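Poly-beta-hydroxybuterate polymerase (Cupriavidus necator, PDB 5T6O) probably acts as an acyltransferase that polymerises hydroxybutyrate units into polyhydroxybutyrate, the chain here being its catalytic domain of alpha/beta hydrolase fold. Local coordinates at residues 39-44 and 111-116; 46-51 and 191-196. The protein carries 1 engineered substitution. All blocks are in the same frame, centred on the assembly; numbering follows the deposited sequence.

Contact 1 (39-44 and 111-116)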
loop_
_atom_site.group_PDB
_atom_site.type_symbol
_atom_site.label_atom_id
_atom_site.label_comp_id
_atom_site.label_asym_id
_atom_site.label_seq_id
_atom_site.Cartn_x
_atom_site.Cartn_y
_atom_site.Cartn_z
ATOM N N PRO A 39 -35.830 15.552 18.393
ATOM C CA PRO A 39 -35.881 14.708 17.199
ATOM C C PRO A 39 -34.505 14.596 16.554
ATOM O O PRO A 39 -33.563 15.307 16.908
ATOM C CB PRO A 39 -36.853 15.465 16.292
ATOM C CG PRO A 39 -36.580 16.902 16.621
ATOM C CD PRO A 39 -36.296 16.925 18.120
ATOM N N LEU A 40 -34.414 13.709 15.559
ATOM C CA LEU A 40 -33.200 13.542 14.763
ATOM C C LEU A 40 -33.477 13.960 13.325
ATOM O O LEU A 40 -34.391 13.422 12.690
ATOM C CB LEU A 40 -32.707 12.093 14.796
ATOM C CG LEU A 40 -31.519 11.789 13.879
ATOM C CD1 LEU A 40 -30.259 12.469 14.416
ATOM C CD2 LEU A 40 -31.315 10.272 13.771
ATOM N N LEU A 41 -32.676 14.898 12.808
ATOM C CA LEU A 41 -32.756 15.309 11.406
ATOM C C LEU A 41 -31.635 14.623 10.632
ATOM O O LEU A 41 -30.452 14.838 10.918
ATOM C CB LEU A 41 -32.662 16.832 11.257
ATOM C CG LEU A 41 -32.431 17.321 9.820
ATOM C CD1 LEU A 41 -33.675 17.083 8.950
ATOM C CD2 LEU A 41 -32.034 18.811 9.802
ATOM N N MET A 42 -32.009 13.796 9.660
ATOM C CA MET A 42 -31.043 13.111 8.814
ATOM C C MET A 42 -30.802 13.898 7.532
ATOM O O MET A 42 -31.757 14.267 6.834
ATOM C CB MET A 42 -31.531 11.710 8.470
ATOM C CG MET A 42 -31.696 10.796 9.660
ATOM S SD MET A 42 -31.925 9.122 9.029
ATOM C CE MET A 42 -32.097 8.222 10.568
ATOM N N VAL A 43 -29.525 14.134 7.220
ATOM C CA VAL A 43 -29.119 14.775 5.969
ATOM C C VAL A 43 -28.376 13.742 5.129
ATOM O O VAL A 43 -27.185 13.481 5.357
ATOM C CB VAL A 43 -28.254 16.022 6.215
ATOM C CG1 VAL A 43 -27.858 16.681 4.865
ATOM C CG2 VAL A 43 -29.009 17.021 7.107
ATOM N N PRO A 44 -29.051 13.120 4.174
ATOM C CA PRO A 44 -28.422 12.106 3.339
ATOM C C PRO A 44 -27.595 12.747 2.240
ATOM O O PRO A 44 -27.670 13.963 2.022
ATOM C CB PRO A 44 -29.620 11.339 2.753
ATOM C CG PRO A 44 -30.861 11.940 3.431
ATOM C CD PRO A 44 -30.471 13.302 3.854
ATOM N N ASP A 111 -35.490 23.594 21.682
ATOM C CA ASP A 111 -34.388 24.532 21.498
ATOM C C ASP A 111 -33.270 23.936 20.645
ATOM O O ASP A 111 -32.605 24.661 19.891
ATOM C CB ASP A 111 -33.855 24.965 22.863
ATOM C CG ASP A 111 -32.773 26.017 22.759
ATOM O OD1 ASP A 111 -32.886 26.894 21.876
ATOM O OD2 ASP A 111 -31.807 25.964 23.555
ATOM N N LYS A 112 -33.054 22.625 20.740
ATOM C CA LYS A 112 -32.004 21.945 19.994
ATOM C C LYS A 112 -32.521 20.615 19.465
ATOM O O LYS A 112 -33.385 19.975 20.079
ATOM C CB LYS A 112 -30.758 21.702 20.863
ATOM C CG LYS A 112 -30.098 22.982 21.380
ATOM C CD LYS A 112 -28.822 22.680 22.155
ATOM C CE LYS A 112 -28.244 23.934 22.809
ATOM N NZ LYS A 112 -27.846 24.949 21.801
ATOM N N ILE A 113 -31.970 20.206 18.318
ATOM C CA ILE A 113 -32.272 18.925 17.695
ATOM C C ILE A 113 -30.974 18.144 17.523
ATOM O O ILE A 113 -29.870 18.694 17.563
ATOM C CB ILE A 113 -32.989 19.091 16.333
ATOM C CG1 ILE A 113 -32.042 19.698 15.285
ATOM C CG2 ILE A 113 -34.260 19.934 16.493
ATOM C CD1 ILE A 113 -32.664 19.826 13.889
ATOM N N ASN A 114 -31.114 16.841 17.338
ATOM C CA ASN A 114 -29.984 16.022 16.931
ATOM C C ASN A 114 -29.923 15.992 15.415
ATOM O O ASN A 114 -30.954 16.052 14.737
ATOM C CB ASN A 114 -30.112 14.609 17.494
ATOM C CG ASN A 114 -29.885 14.572 18.988
ATOM O OD1 ASN A 114 -29.019 15.280 19.509
ATOM N ND2 ASN A 114 -30.668 13.768 19.686
ATOM N N VAL A 115 -28.708 15.948 14.868
ATOM C CA VAL A 115 -28.573 15.867 13.419
ATOM C C VAL A 115 -27.640 14.723 13.046
ATOM O O VAL A 115 -26.758 14.321 13.812
ATOM C CB VAL A 115 -28.086 17.190 12.777
ATOM C CG1 VAL A 115 -28.909 18.379 13.267
ATOM C CG2 VAL A 115 -26.605 17.400 13.015
ATOM N N LEU A 116 -27.857 14.196 11.848
ATOM C CA LEU A 116 -27.066 13.116 11.285
ATOM C C LEU A 116 -26.761 13.458 9.832
ATOM O O LEU A 116 -27.609 14.005 9.119
ATOM C CB LEU A 116 -27.804 11.761 11.376
ATOM C CG LEU A 116 -27.244 10.527 10.649
ATOM C CD1 LEU A 116 -27.754 9.249 11.334
ATOM C CD2 LEU A 116 -27.604 10.491 9.151
#

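Contact 2 (46-51 and 191-196)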
loop_
_atom_site.group_PDB
_atom_site.type_symbol
_atom_site.label_atom_id
_atom_site.label_comp_id
_atom_site.label_asym_id
_atom_site.label_seq_id
_atom_site.Cartn_x
_atom_site.Cartn_y
_atom_site.Cartn_z
ATOM N N CYS A 46 -26.622 13.957 -1.512
ATOM C CA CYS A 46 -27.327 14.314 -2.741
ATOM C C CYS A 46 -26.670 13.695 -3.968
ATOM O O CYS A 46 -27.103 13.955 -5.099
ATOM C CB CYS A 46 -27.413 15.834 -2.885
ATOM S SG CYS A 46 -25.798 16.683 -2.808
ATOM N N ILE A 47 -25.635 12.890 -3.749
ATOM C CA ILE A 47 -25.080 11.970 -4.736
ATOM C C ILE A 47 -25.783 10.631 -4.528
ATOM O O ILE A 47 -25.652 10.024 -3.465
ATOM C CB ILE A 47 -23.556 11.861 -4.561
ATOM C CG1 ILE A 47 -22.918 13.229 -4.868
ATOM C CG2 ILE A 47 -22.972 10.735 -5.404
ATOM C CD1 ILE A 47 -21.455 13.361 -4.425
ATOM N N ASN A 48 -26.538 10.175 -5.537
ATOM C CA ASN A 48 -27.649 9.234 -5.363
ATOM C C ASN A 48 -28.682 9.787 -4.377
ATOM O O ASN A 48 -28.581 10.939 -3.940
ATOM C CB ASN A 48 -27.177 7.840 -4.926
ATOM C CG ASN A 48 -26.496 7.082 -6.051
ATOM O OD1 ASN A 48 -27.019 6.984 -7.171
ATOM N ND2 ASN A 48 -25.328 6.551 -5.766
ATOM N N LYS A 49 -29.690 8.993 -4.041
ATOM C CA LYS A 49 -30.829 9.490 -3.279
ATOM C C LYS A 49 -30.824 8.977 -1.843
ATOM O O LYS A 49 -30.064 8.083 -1.470
ATOM C CB LYS A 49 -32.135 9.107 -3.980
ATOM C CG LYS A 49 -32.247 9.796 -5.348
ATOM C CD LYS A 49 -33.353 9.186 -6.183
ATOM C CE LYS A 49 -33.424 9.879 -7.546
ATOM N NZ LYS A 49 -34.585 9.341 -8.316
ATOM N N TYR A 50 -31.725 9.551 -1.036
ATOM C CA TYR A 50 -31.654 9.354 0.414
ATOM C C TYR A 50 -31.916 7.919 0.843
ATOM O O TYR A 50 -31.486 7.530 1.937
ATOM C CB TYR A 50 -32.656 10.264 1.129
ATOM C CG TYR A 50 -34.092 9.773 1.136
ATOM C CD1 TYR A 50 -34.536 8.845 2.087
ATOM C CD2 TYR A 50 -35.012 10.255 0.213
ATOM C CE1 TYR A 50 -35.838 8.397 2.087
ATOM C CE2 TYR A 50 -36.319 9.821 0.216
ATOM C CZ TYR A 50 -36.726 8.894 1.161
ATOM O OH TYR A 50 -38.031 8.473 1.162
ATOM N N TYR A 51 -32.638 7.141 0.038
ATOM C CA TYR A 51 -33.265 5.932 0.553
ATOM C C TYR A 51 -32.285 4.785 0.759
ATOM O O TYR A 51 -32.710 3.706 1.189
ATOM C CB TYR A 51 -34.418 5.504 -0.359
ATOM C CG TYR A 51 -34.048 5.149 -1.780
ATOM C CD1 TYR A 51 -33.625 3.860 -2.106
ATOM C CD2 TYR A 51 -34.202 6.072 -2.810
ATOM C CE1 TYR A 51 -33.310 3.521 -3.402
ATOM C CE2 TYR A 51 -33.893 5.731 -4.129
ATOM C CZ TYR A 51 -33.448 4.459 -4.411
ATOM O OH TYR A 51 -33.131 4.109 -5.703
ATOM N N ALA A 191 -24.368 11.814 -11.376
ATOM C CA ALA A 191 -23.509 11.379 -10.280
ATOM C C ALA A 191 -24.057 10.111 -9.656
ATOM O O ALA A 191 -25.273 9.936 -9.543
ATOM C CB ALA A 191 -23.388 12.440 -9.180
ATOM N N ASN A 192 -23.153 9.226 -9.244
ATOM C CA ASN A 192 -23.528 8.117 -8.387
ATOM C C ASN A 192 -22.405 7.899 -7.387
ATOM O O ASN A 192 -21.350 8.533 -7.456
ATOM C CB ASN A 192 -23.838 6.863 -9.203
ATOM C CG ASN A 192 -22.678 6.433 -10.057
ATOM O OD1 ASN A 192 -21.534 6.489 -9.636
ATOM N ND2 ASN A 192 -22.968 6.028 -11.280
ATOM N N THR A 193 -22.641 6.997 -6.439
ATOM C CA THR A 193 -21.739 6.865 -5.305
ATOM C C THR A 193 -20.525 6.015 -5.652
ATOM O O THR A 193 -19.383 6.436 -5.433
ATOM C CB THR A 193 -22.485 6.247 -4.117
ATOM O OG1 THR A 193 -23.556 7.114 -3.728
ATOM C CG2 THR A 193 -21.545 6.049 -2.938
ATOM N N PHE A 194 -20.751 4.815 -6.186
ATOM C CA PHE A 194 -19.626 3.907 -6.375
ATOM C C PHE A 194 -18.733 4.320 -7.531
ATOM O O PHE A 194 -17.560 3.936 -7.545
ATOM C CB PHE A 194 -20.138 2.477 -6.536
ATOM C CG PHE A 194 -20.463 1.841 -5.218
ATOM C CD1 PHE A 194 -21.665 2.107 -4.585
ATOM C CD2 PHE A 194 -19.527 1.051 -4.567
ATOM C CE1 PHE A 194 -21.946 1.550 -3.347
ATOM C CE2 PHE A 194 -19.803 0.485 -3.327
ATOM C CZ PHE A 194 -21.009 0.743 -2.714
ATOM N N SER A 195 -19.231 5.135 -8.463
ATOM C CA SER A 195 -18.383 5.661 -9.527
ATOM C C SER A 195 -18.246 7.184 -9.468
ATOM O O SER A 195 -18.000 7.825 -10.495
ATOM C CB SER A 195 -18.908 5.217 -10.895
ATOM O OG SER A 195 -18.907 3.794 -10.994
ATOM N N PHE A 196 -18.381 7.789 -8.280
ATOM C CA PHE A 196 -18.222 9.241 -8.205
ATOM C C PHE A 196 -16.832 9.695 -8.644
ATOM O O PHE A 196 -16.684 10.790 -9.201
ATOM C CB PHE A 196 -18.501 9.787 -6.800
ATOM C CG PHE A 196 -18.460 11.292 -6.754
ATOM C CD1 PHE A 196 -19.408 12.031 -7.441
ATOM C CD2 PHE A 196 -17.426 11.960 -6.118
ATOM C CE1 PHE A 196 -19.368 13.417 -7.445
ATOM C CE2 PHE A 196 -17.374 13.345 -6.120
ATOM C CZ PHE A 196 -18.360 14.072 -6.781
HETATM O O HOH W 1 -23.432 8.940 -1.794
#

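Contact 1 (39-44 and 111-116)
P39 meets I113 ahead of the first bridge, L40 with N114: P39 CG lies 3.8 Å from I113 CG2, their side chains crossing at about a right angle. The P39 carbonyl opens the backbone ladder, N114 N reaching its O at 2.9 Å. Although L40 turns its own backbone toward strand 72-77, its side chain still serves this pair. With CG anti to the backbone N (chi1 174°), the CD1 branch of L40 comes to 3.8 Å from N114 CB and also touches L116 CB. L41 N donates to N114 O over 2.8 Å, and L41 O receives L116 N, also at 2.8 Å, while V115 CA adds a C-H...O contact to that oxygen. On the other face, L41 CB rests on I113 CD1 at 4.0 Å. M42 returns to the L40 side, where its CG packs against L116 CD2. V43 N takes the last hydrogen bond between these two segments, to L116 O at 2.7 Å; V43 goes on to pair with F118. Adjacent parallel strands in the central sheet of the alpha/beta hydrolase fold, the two are flanked by 72-77 and by 140-146, whose S142 bonds N114 OD1. Helices cover both faces: 348-358 that of L40, N114 and L116, with W351 on the two leucines and L355 and Q358 on N114; 89-108, from the connection between 72-77 and 113-118, packs on L41 and I113.

Contact 2 (46-51 and 191-196)
I47 and F196 supply the main apolar contact between two loop segments. The isoleucine CD1 sits over one face of the phenyl ring, offset toward the rim, in a CH-pi contact 3.9 Å from the centroid; the F196 ring is brought there by CG anti to its backbone N (chi1 -175°). The other branch, I47 CG2, touches A191 CB at 4.2 Å and presses on N192 O at 3.4 Å. L232 of strand 230-233 packs on I47, A191 and F196, completing a small apolar cluster.

One polar link runs through a water, which donates to I47 O at 3.0 Å and is hydrogen-bonded to T193 OG1 at 2.7 Å. The N48 and N192 side chains lie side by side, pointing the same way, the N48 amide beside N192 CB and the amide planes 22° apart.

Within 191-196, N192 OD1 accepts S195 N at 2.9 Å, the donor standing off the carbonyl plane. This Asx motif overlaps a type I turn from T193 to F196, whose own backbone bond is weak. The partnership joins the loop after strand 40-43, which in alpha/beta hydrolases commonly contributes to the oxyanion hole, to the insertion following strand 140-146, where relatives often carry a cap.

Contact 1 belongs to the regular core and contact 2 to the loops beyond it, their centres about 21 Å apart and on opposite sides of the chain's centre. The chain passes directly from one to the other: strand 40-43 runs out through P44, whose CG lies 3.4 Å from Y50 CB, into the loop 46-51. Their segments alternate along the sequence, so each later partner, 111-116 and then 191-196, returns to this early portion. In alpha/beta hydrolases the strand equivalent to 113-118 leads into the nucleophile elbow before the next helix, here 120-134. By analogy with relatives, the C-terminal ends of these strands and the loop 46-51 probably face the same catalytic region.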